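Side-chain contacts in cellulase (Uncultured bacterium, PDB 6XSO), which acts as a broad-specificity endoglucanase of glycoside hydrolase family 5, cutting beta-1,4-linked glucan chains internally and probably xylan as well: residues K277-S280 / A281-T284; A366-A369 / E370-K374; I230-T233 / Y234-N238. All blocks are in the same frame, centred on the assembly; numbering follows the deposited sequence.

Contact 1 (K277-S280 / A281-T284)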
ATOM      1  N   LYS A 277      -7.347  14.524 -22.030  1.00 27.63           N
ATOM      2  CA  LYS A 277      -8.482  13.643 -22.230  1.00 24.65           C
ATOM      3  C   LYS A 277      -9.782  14.334 -21.846  1.00 26.34           C
ATOM      4  O   LYS A 277      -9.812  15.232 -20.994  1.00 29.41           O
ATOM      5  CB  LYS A 277      -8.339  12.375 -21.390  1.00 25.55           C
ATOM      6  CG  LYS A 277      -7.151  11.518 -21.778  1.00 27.86           C
ATOM      7  CD  LYS A 277      -7.074  10.276 -20.938  1.00 29.63           C
ATOM      8  CE  LYS A 277      -5.830   9.464 -21.290  1.00 30.77           C
ATOM      9  NZ  LYS A 277      -5.705   8.261 -20.425  1.00 39.41           N
ATOM     10  N   THR A 278     -10.859  13.883 -22.475  1.00 28.54           N
ATOM     11  CA  THR A 278     -12.181  14.317 -22.078  1.00 27.14           C
ATOM     12  C   THR A 278     -12.638  13.470 -20.896  1.00 27.75           C
ATOM     13  O   THR A 278     -12.127  12.375 -20.653  1.00 26.56           O
ATOM     14  CB  THR A 278     -13.181  14.103 -23.201  1.00 32.68           C
ATOM     15  OG1 THR A 278     -13.336  12.689 -23.407  1.00 32.15           O
ATOM     16  CG2 THR A 278     -12.711  14.787 -24.490  1.00 33.02           C
ATOM     17  N   ILE A 279     -13.627  13.982 -20.163  1.00 25.88           N
ATOM     18  CA  ILE A 279     -14.109  13.224 -19.013  1.00 26.73           C
ATOM     19  C   ILE A 279     -14.740  11.908 -19.455  1.00 24.87           C
ATOM     20  O   ILE A 279     -14.630  10.895 -18.752  1.00 26.65           O
ATOM     21  CB  ILE A 279     -15.033  14.066 -18.116  1.00 26.19           C
ATOM     22  CG1 ILE A 279     -15.383  13.280 -16.844  1.00 23.70           C
ATOM     23  CG2 ILE A 279     -16.310  14.497 -18.861  1.00 28.57           C
ATOM     24  CD1 ILE A 279     -14.210  12.828 -15.987  1.00 24.14           C
ATOM     25  N   SER A 280     -15.367  11.877 -20.633  1.00 28.42           N
ATOM     26  CA  SER A 280     -15.894  10.613 -21.133  1.00 25.11           C
ATOM     27  C   SER A 280     -14.777   9.584 -21.319  1.00 27.72           C
ATOM     28  O   SER A 280     -14.913   8.419 -20.929  1.00 28.17           O
ATOM     29  CB  SER A 280     -16.647  10.836 -22.439  1.00 30.09           C
ATOM     30  OG  SER A 280     -16.993   9.588 -23.010  1.00 42.34           O
ATOM     31  N   ALA A 281     -13.664   9.997 -21.921  1.00 25.67           N
ATOM     32  CA  ALA A 281     -12.559   9.071 -22.123  1.00 27.98           C
ATOM     33  C   ALA A 281     -11.978   8.610 -20.790  1.00 26.55           C
ATOM     34  O   ALA A 281     -11.578   7.441 -20.648  1.00 25.71           O
ATOM     35  CB  ALA A 281     -11.494   9.727 -23.004  1.00 27.69           C
ATOM     36  N   ILE A 282     -11.891   9.525 -19.815  1.00 24.44           N
ATOM     37  CA  ILE A 282     -11.366   9.195 -18.487  1.00 21.98           C
ATOM     38  C   ILE A 282     -12.230   8.138 -17.812  1.00 22.13           C
ATOM     39  O   ILE A 282     -11.717   7.172 -17.233  1.00 21.45           O
ATOM     40  CB  ILE A 282     -11.253  10.467 -17.620  1.00 22.80           C
ATOM     41  CG1 ILE A 282     -10.149  11.374 -18.165  1.00 25.09           C
ATOM     42  CG2 ILE A 282     -10.977  10.115 -16.152  1.00 22.39           C
ATOM     43  CD1 ILE A 282     -10.261  12.840 -17.746  1.00 26.71           C
ATOM     44  N   ARG A 283     -13.556   8.319 -17.861  1.00 24.46           N
ATOM     45  CA  ARG A 283     -14.460   7.331 -17.274  1.00 22.61           C
ATOM     46  C   ARG A 283     -14.274   5.967 -17.919  1.00 23.49           C
ATOM     47  O   ARG A 283     -14.277   4.938 -17.232  1.00 24.41           O
ATOM     48  CB  ARG A 283     -15.911   7.793 -17.400  1.00 24.59           C
ATOM     49  CG  ARG A 283     -16.211   8.981 -16.520  1.00 28.70           C
ATOM     50  CD  ARG A 283     -17.684   9.339 -16.562  1.00 33.43           C
ATOM     51  NE  ARG A 283     -17.952  10.562 -15.820  1.00 37.89           N
ATOM     52  CZ  ARG A 283     -18.513  11.661 -16.329  1.00 37.11           C
ATOM     53  NH1 ARG A 283     -18.895  11.721 -17.603  1.00 35.54           N
ATOM     54  NH2 ARG A 283     -18.696  12.702 -15.531  1.00 36.02           N
ATOM     55  N   THR A 284     -14.110   5.936 -19.243  1.00 26.44           N
ATOM     56  CA  THR A 284     -13.849   4.674 -19.928  1.00 26.14           C
ATOM     57  C   THR A 284     -12.526   4.048 -19.494  1.00 25.93           C
ATOM     58  O   THR A 284     -12.438   2.826 -19.310  1.00 24.52           O
ATOM     59  CB  THR A 284     -13.869   4.920 -21.437  1.00 25.80           C
ATOM     60  OG1 THR A 284     -15.164   5.407 -21.803  1.00 30.07           O
ATOM     61  CG2 THR A 284     -13.563   3.642 -22.182  1.00 31.45           C
TER
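Thr-278 is the N-cap of helix 279-298, and the evidence is the bond from Ala-281 N to Thr-278 OG1, 3.1 Å long with an N-H...O angle of 164°. The hydroxyl reaches that amide because OG1 sits between the backbone N and the carbonyl carbon (chi1 67°), folded forward over the first turn. Ala-281 has no polar side chain to answer the Thr-278 amide, so the cap is one-sided and does not make a capping box. Just outside it, Lys-277 CB lies 3.8 Å from Ile-282 CG1, an apolar contact between the residue before the cap and the one four places after it. The rest of the lysine runs out extended, and its ammonium is held by Asp-285 and by Thr-273 O.

Within the first turn, Ile-279 CG1 stands 3.5 Å above the plane of the Arg-283 guanidinium, over its centre; the tip of the same branch, CD1, approaches Ile-282 CB at 4.1 Å, the two isoleucines crossing nearly at right angles. Ser-280 O is gripped twice: Thr-284 N and Thr-284 OG1 both donate to it at 3.1 Å, arriving from opposite faces of its carbonyl plane.

The helix belongs to the beta-alpha-beta unit of strand 264-270, helix 279-298 and strand 304-309. Helix 325-341 lies alongside, with Ile-282 against Leu-327 and Phe-331, Ile-279 against Gln-330, and Arg-283 against Asp-334.

Contact 2 (A366-A369 / E370-K374)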
ATOM      1  N   ALA A 366      -8.179  21.284   1.160  1.00 23.39           N
ATOM      2  CA  ALA A 366      -9.476  20.997   1.767  1.00 24.40           C
ATOM      3  C   ALA A 366     -10.504  20.624   0.719  1.00 24.17           C
ATOM      4  O   ALA A 366     -11.318  19.717   0.937  1.00 24.42           O
ATOM      5  CB  ALA A 366      -9.971  22.194   2.573  1.00 23.83           C
ATOM      6  N   ASP A 367     -10.483  21.308  -0.428  1.00 23.49           N
ATOM      7  CA  ASP A 367     -11.456  21.018  -1.474  1.00 23.85           C
ATOM      8  C   ASP A 367     -11.331  19.576  -1.970  1.00 24.94           C
ATOM      9  O   ASP A 367     -12.345  18.880  -2.123  1.00 23.07           O
ATOM     10  CB  ASP A 367     -11.370  22.056  -2.601  1.00 25.00           C
ATOM     11  CG  ASP A 367      -9.966  22.258  -3.153  1.00 23.68           C
ATOM     12  OD1 ASP A 367      -8.974  21.647  -2.698  1.00 25.49           O
ATOM     13  OD2 ASP A 367      -9.872  23.071  -4.101  1.00 29.49           O
ATOM     14  N   LEU A 368     -10.102  19.097  -2.179  1.00 22.26           N
ATOM     15  CA  LEU A 368      -9.907  17.731  -2.654  1.00 19.73           C
ATOM     16  C   LEU A 368     -10.276  16.703  -1.591  1.00 21.75           C
ATOM     17  O   LEU A 368     -10.899  15.681  -1.904  1.00 21.58           O
ATOM     18  CB  LEU A 368      -8.463  17.558  -3.101  1.00 19.75           C
ATOM     19  CG  LEU A 368      -8.116  16.152  -3.593  1.00 19.58           C
ATOM     20  CD1 LEU A 368      -8.935  15.663  -4.743  1.00 21.06           C
ATOM     21  CD2 LEU A 368      -6.641  16.131  -3.982  1.00 20.28           C
ATOM     22  N   ALA A 369      -9.900  16.951  -0.334  1.00 20.94           N
ATOM     23  CA  ALA A 369     -10.264  16.028   0.735  1.00 21.91           C
ATOM     24  C   ALA A 369     -11.774  15.861   0.807  1.00 22.51           C
ATOM     25  O   ALA A 369     -12.284  14.734   0.878  1.00 22.15           O
ATOM     26  CB  ALA A 369      -9.696  16.534   2.060  1.00 22.69           C
ATOM     27  N   GLU A 370     -12.505  16.980   0.761  1.00 20.88           N
ATOM     28  CA  GLU A 370     -13.958  16.922   0.816  1.00 21.81           C
ATOM     29  C   GLU A 370     -14.513  16.236  -0.420  1.00 23.08           C
ATOM     30  O   GLU A 370     -15.488  15.482  -0.330  1.00 23.02           O
ATOM     31  CB  GLU A 370     -14.554  18.326   0.962  1.00 24.19           C
ATOM     32  CG  GLU A 370     -16.071  18.282   1.062  1.00 34.61           C
ATOM     33  CD  GLU A 370     -16.699  19.556   1.601  1.00 44.00           C
ATOM     34  OE1 GLU A 370     -15.986  20.566   1.770  1.00 31.23           O
ATOM     35  OE2 GLU A 370     -17.923  19.531   1.852  1.00 45.03           O
ATOM     36  N   ARG A 371     -13.899  16.479  -1.581  1.00 22.25           N
ATOM     37  CA  ARG A 371     -14.391  15.870  -2.813  1.00 18.93           C
ATOM     38  C   ARG A 371     -14.288  14.352  -2.758  1.00 20.57           C
ATOM     39  O   ARG A 371     -15.217  13.646  -3.168  1.00 20.78           O
ATOM     40  CB  ARG A 371     -13.612  16.399  -4.018  1.00 21.51           C
ATOM     41  CG  ARG A 371     -14.279  16.117  -5.364  1.00 23.01           C
ATOM     42  CD  ARG A 371     -15.393  17.131  -5.662  1.00 22.51           C
ATOM     43  NE  ARG A 371     -16.017  16.807  -6.928  1.00 23.18           N
ATOM     44  CZ  ARG A 371     -16.461  17.696  -7.800  1.00 28.50           C
ATOM     45  NH1 ARG A 371     -16.368  18.997  -7.539  1.00 28.16           N
ATOM     46  NH2 ARG A 371     -16.972  17.266  -8.944  1.00 28.10           N
ATOM     47  N   ILE A 372     -13.161  13.831  -2.264  1.00 20.73           N
ATOM     48  CA  ILE A 372     -12.984  12.386  -2.140  1.00 18.58           C
ATOM     49  C   ILE A 372     -14.011  11.795  -1.179  1.00 19.93           C
ATOM     50  O   ILE A 372     -14.669  10.786  -1.477  1.00 22.09           O
ATOM     51  CB  ILE A 372     -11.541  12.077  -1.702  1.00 17.92           C
ATOM     52  CG1 ILE A 372     -10.531  12.467  -2.780  1.00 18.60           C
ATOM     53  CG2 ILE A 372     -11.418  10.604  -1.314  1.00 20.69           C
ATOM     54  CD1 ILE A 372      -9.105  12.565  -2.260  1.00 20.96           C
ATOM     55  N   ALA A 373     -14.171  12.416  -0.006  1.00 21.07           N
ATOM     56  CA  ALA A 373     -15.097  11.884   0.983  1.00 21.12           C
ATOM     57  C   ALA A 373     -16.528  11.889   0.456  1.00 22.12           C
ATOM     58  O   ALA A 373     -17.256  10.903   0.613  1.00 22.81           O
ATOM     59  CB  ALA A 373     -15.012  12.696   2.278  1.00 24.06           C
ATOM     60  N   LYS A 374     -16.953  12.998  -0.157  1.00 22.21           N
ATOM     61  CA  LYS A 374     -18.320  13.080  -0.660  1.00 21.54           C
ATOM     62  C   LYS A 374     -18.555  12.145  -1.837  1.00 21.14           C
ATOM     63  O   LYS A 374     -19.705  11.733  -2.068  1.00 23.90           O
ATOM     64  CB  LYS A 374     -18.632  14.515  -1.066  1.00 23.64           C
ATOM     65  CG  LYS A 374     -19.061  15.383   0.099  1.00 37.89           C
ATOM     66  CD  LYS A 374     -19.519  16.783  -0.354  1.00 44.20           C
ATOM     67  CE  LYS A 374     -20.699  16.743  -1.320  1.00 53.74           C
ATOM     68  NZ  LYS A 374     -21.441  18.052  -1.358  1.00 49.60           N
TER
HETATM   69  O   HOH W   1     -13.730  21.452   2.196  1.00 25.29           O
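Leu-368 and Ile-372 meet through complementary first torsions: Leu-368 has CG anti to the backbone N (chi1 179°), which swings its branch along the helix, while Ile-372 has CG1 anti to the carbonyl carbon (chi1 -66°), which turns its long arm back toward the preceding turn. Ile-372 CD1 consequently lies 4.0 Å from Leu-368 CG and equally close to the leucine's CD1, the two chains slanting across each other. The same arm passes over the backbone, with Ile-372 CG1 3.4 Å from Leu-368 O, the oxygen that accepts the Ile-372 amide at 2.9 Å.

This i to i+4 pair lies on the inward side of helix 366-377, which follows strand 345-349, the eighth strand of the closed (beta/alpha)8 barrel. Both side chains touch Tyr-348 of that strand; Leu-368 also meets Phe-329, and Ile-372 meets Val-332, both on helix 325-341.

Polar groups take other sides. The Asp-367 carboxylate bends back so that Leu-368 N reaches OD1 at 2.8 Å in a weak bond, but its stronger partners are Tyr-321 and Lys-325. A negative group in the first turn would probably be favoured by the helix dipole. Arg-371, its chain bent at the second torsion, leaves the helix to form a salt bridge with Asp-333; its CB stays 3.4 Å from Asp-367 O, which accepts Arg-371 N at an N-H...O angle of 147°, the least straight of the four backbone bonds joining 366-369 to 370-374. A water bridges extended Glu-370 loosely to the preceding turn, donating to OE1 and, weakly at 3.2 Å, to Ala-366 O.

Contact 3 (I230-T233 / Y234-N238)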
ATOM      1  N   ILE A 230      -2.391  -8.577   2.824  1.00 21.05           N
ATOM      2  CA  ILE A 230      -2.474  -7.988   1.491  1.00 19.20           C
ATOM      3  C   ILE A 230      -1.185  -8.305   0.753  1.00 19.52           C
ATOM      4  O   ILE A 230      -0.092  -8.110   1.296  1.00 20.45           O
ATOM      5  CB  ILE A 230      -2.636  -6.454   1.582  1.00 20.34           C
ATOM      6  CG1 ILE A 230      -3.818  -6.053   2.453  1.00 20.15           C
ATOM      7  CG2 ILE A 230      -2.719  -5.843   0.194  1.00 21.24           C
ATOM      8  CD1 ILE A 230      -3.652  -4.655   3.009  1.00 19.17           C
ATOM      9  N   VAL A 231      -1.309  -8.805  -0.483  1.00 19.69           N
ATOM     10  CA  VAL A 231      -0.158  -9.061  -1.347  1.00 20.02           C
ATOM     11  C   VAL A 231      -0.298  -8.188  -2.592  1.00 19.73           C
ATOM     12  O   VAL A 231      -1.410  -8.001  -3.109  1.00 19.84           O
ATOM     13  CB  VAL A 231       0.008 -10.554  -1.718  1.00 20.41           C
ATOM     14  CG1 VAL A 231       0.328 -11.359  -0.478  1.00 22.14           C
ATOM     15  CG2 VAL A 231      -1.211 -11.095  -2.418  1.00 22.81           C
ATOM     16  N   ASN A 232       0.821  -7.624  -3.049  1.00 18.42           N
ATOM     17  CA  ASN A 232       0.827  -6.697  -4.170  1.00 18.38           C
ATOM     18  C   ASN A 232       1.285  -7.381  -5.461  1.00 19.22           C
ATOM     19  O   ASN A 232       2.075  -8.331  -5.462  1.00 18.84           O
ATOM     20  CB  ASN A 232       1.714  -5.479  -3.883  1.00 19.30           C
ATOM     21  CG  ASN A 232       1.172  -4.593  -2.772  1.00 20.27           C
ATOM     22  OD1 ASN A 232       0.379  -5.021  -1.949  1.00 19.56           O
ATOM     23  ND2 ASN A 232       1.616  -3.345  -2.751  1.00 18.94           N
ATOM     24  N   THR A 233       0.774  -6.883  -6.575  1.00 19.01           N
ATOM     25  CA  THR A 233       1.255  -7.360  -7.856  1.00 19.37           C
ATOM     26  C   THR A 233       2.664  -6.830  -8.120  1.00 19.28           C
ATOM     27  O   THR A 233       3.127  -5.879  -7.471  1.00 18.64           O
ATOM     28  CB  THR A 233       0.345  -6.837  -8.957  1.00 18.12           C
ATOM     29  OG1 THR A 233       0.293  -5.414  -8.848  1.00 17.76           O
ATOM     30  CG2 THR A 233      -1.054  -7.413  -8.850  1.00 18.96           C
ATOM     31  N   TYR A 234       3.339  -7.435  -9.100  1.00 19.52           N
ATOM     32  CA  TYR A 234       4.558  -6.889  -9.681  1.00 19.62           C
ATOM     33  C   TYR A 234       4.411  -5.389  -9.884  1.00 17.86           C
ATOM     34  O   TYR A 234       3.482  -4.945 -10.559  1.00 18.25           O
ATOM     35  CB  TYR A 234       4.884  -7.578 -11.055  1.00 19.58           C
ATOM     36  CG  TYR A 234       6.130  -6.966 -11.648  1.00 19.09           C
ATOM     37  CD1 TYR A 234       6.069  -5.850 -12.444  1.00 17.49           C
ATOM     38  CD2 TYR A 234       7.394  -7.478 -11.342  1.00 18.33           C
ATOM     39  CE1 TYR A 234       7.228  -5.230 -12.907  1.00 20.03           C
ATOM     40  CE2 TYR A 234       8.531  -6.873 -11.810  1.00 18.47           C
ATOM     41  CZ  TYR A 234       8.442  -5.750 -12.583  1.00 19.68           C
ATOM     42  OH  TYR A 234       9.602  -5.155 -13.023  1.00 20.93           O
ATOM     43  N   ALA A 235       5.321  -4.596  -9.304  1.00 19.28           N
ATOM     44  CA  ALA A 235       5.369  -3.136  -9.422  1.00 17.57           C
ATOM     45  C   ALA A 235       4.119  -2.429  -8.885  1.00 16.81           C
ATOM     46  O   ALA A 235       3.961  -1.208  -9.082  1.00 19.02           O
ATOM     47  CB  ALA A 235       5.658  -2.661 -10.854  1.00 19.75           C
ATOM     48  N   ALA A 236       3.236  -3.157  -8.191  1.00 18.23           N
ATOM     49  CA  ALA A 236       1.880  -2.677  -7.923  1.00 17.22           C
ATOM     50  C   ALA A 236       1.172  -2.252  -9.220  1.00 16.46           C
ATOM     51  O   ALA A 236       0.261  -1.422  -9.225  1.00 17.79           O
ATOM     52  CB  ALA A 236       1.869  -1.587  -6.847  1.00 18.37           C
ATOM     53  N   ALA A 237       1.580  -2.844 -10.344  1.00 17.05           N
ATOM     54  CA  ALA A 237       0.962  -2.564 -11.629  1.00 18.71           C
ATOM     55  C   ALA A 237      -0.475  -3.071 -11.643  1.00 20.08           C
ATOM     56  O   ALA A 237      -0.813  -4.075 -11.010  1.00 19.46           O
ATOM     57  CB  ALA A 237       1.770  -3.229 -12.750  1.00 20.80           C
ATOM     58  N   ASN A 238      -1.333  -2.374 -12.380  1.00 19.58           N
ATOM     59  CA  ASN A 238      -2.769  -2.628 -12.300  1.00 18.93           C
ATOM     60  C   ASN A 238      -3.362  -3.256 -13.555  1.00 21.35           C
ATOM     61  O   ASN A 238      -4.573  -3.510 -13.586  1.00 20.08           O
ATOM     62  CB  ASN A 238      -3.521  -1.347 -11.944  1.00 19.71           C
ATOM     63  CG  ASN A 238      -3.327  -0.256 -12.967  1.00 21.26           C
ATOM     64  OD1 ASN A 238      -3.431  -0.474 -14.185  1.00 21.17           O
ATOM     65  ND2 ASN A 238      -3.072   0.952 -12.473  1.00 22.36           N
TER
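Thr-233 reaches across a tight reversal to Ala-237: its OG1 donates to Ala-237 O at 2.8 Å, and the donor is tilted only 15° from the carbonyl plane. The rotamer makes this possible, since chi1 of 55° sets OG1 between the backbone N and the carbonyl carbon while CG2 is left anti to that carbon.

Backbone evidence defines the reversal. Ala-236 N donates to Thr-233 O at 2.8 Å, and with Tyr-234 in the polyproline region and Ala-235 in the left-handed helical region this is a type II turn. The donor stands 51° out of the carbonyl plane, so the bond misses the lone pairs. A second bond, Ala-237 N to Tyr-234 O at 2.8 Å, overlaps the first, and Ala-236 is left-handed too.

Tyr-234, with CG anti to its amide nitrogen, carries its ring away from 230-233; the hydroxyl is bonded to Ser-182 O and Asp-178 N. Asn-232 points toward the turn, ND2 lying 4.5 Å from Ala-236 CB, but its amide is fixed mainly by Asn-174 O and Glu-171.

Replacing Thr-233 by a valine would probably leave Ala-237 O without its hydroxyl donor and the far end of the double turn less firmly set.

The turn leaves the C-terminal end of strand 229-232, the side of the barrel where family 5 enzymes keep their active site. Two backbone bonds and one hydroxyl bond thus appear to fix the path by which the chain leaves the strand, largely within buried surroundings.

In the fold
From the N terminus, contact 3 comes first, at the end of strand 229-232, where the chain turns into the loop before helix 249-252. Contact 1 follows at the start of helix 279-298, between strands 264-270 and 304-309, and contact 2 lies in the final helix, 366-377. Each joins consecutive residues, so each closes only a local turn; they run in series and none nests or crosses. Contact 3 is central, its centre about 25 Å from that of contact 1 and about 27 Å from that of contact 2. Contacts 1 and 2, with nearest atoms about 8 Å apart, do not touch, yet side chains of both pack on helix 325-341, which links them.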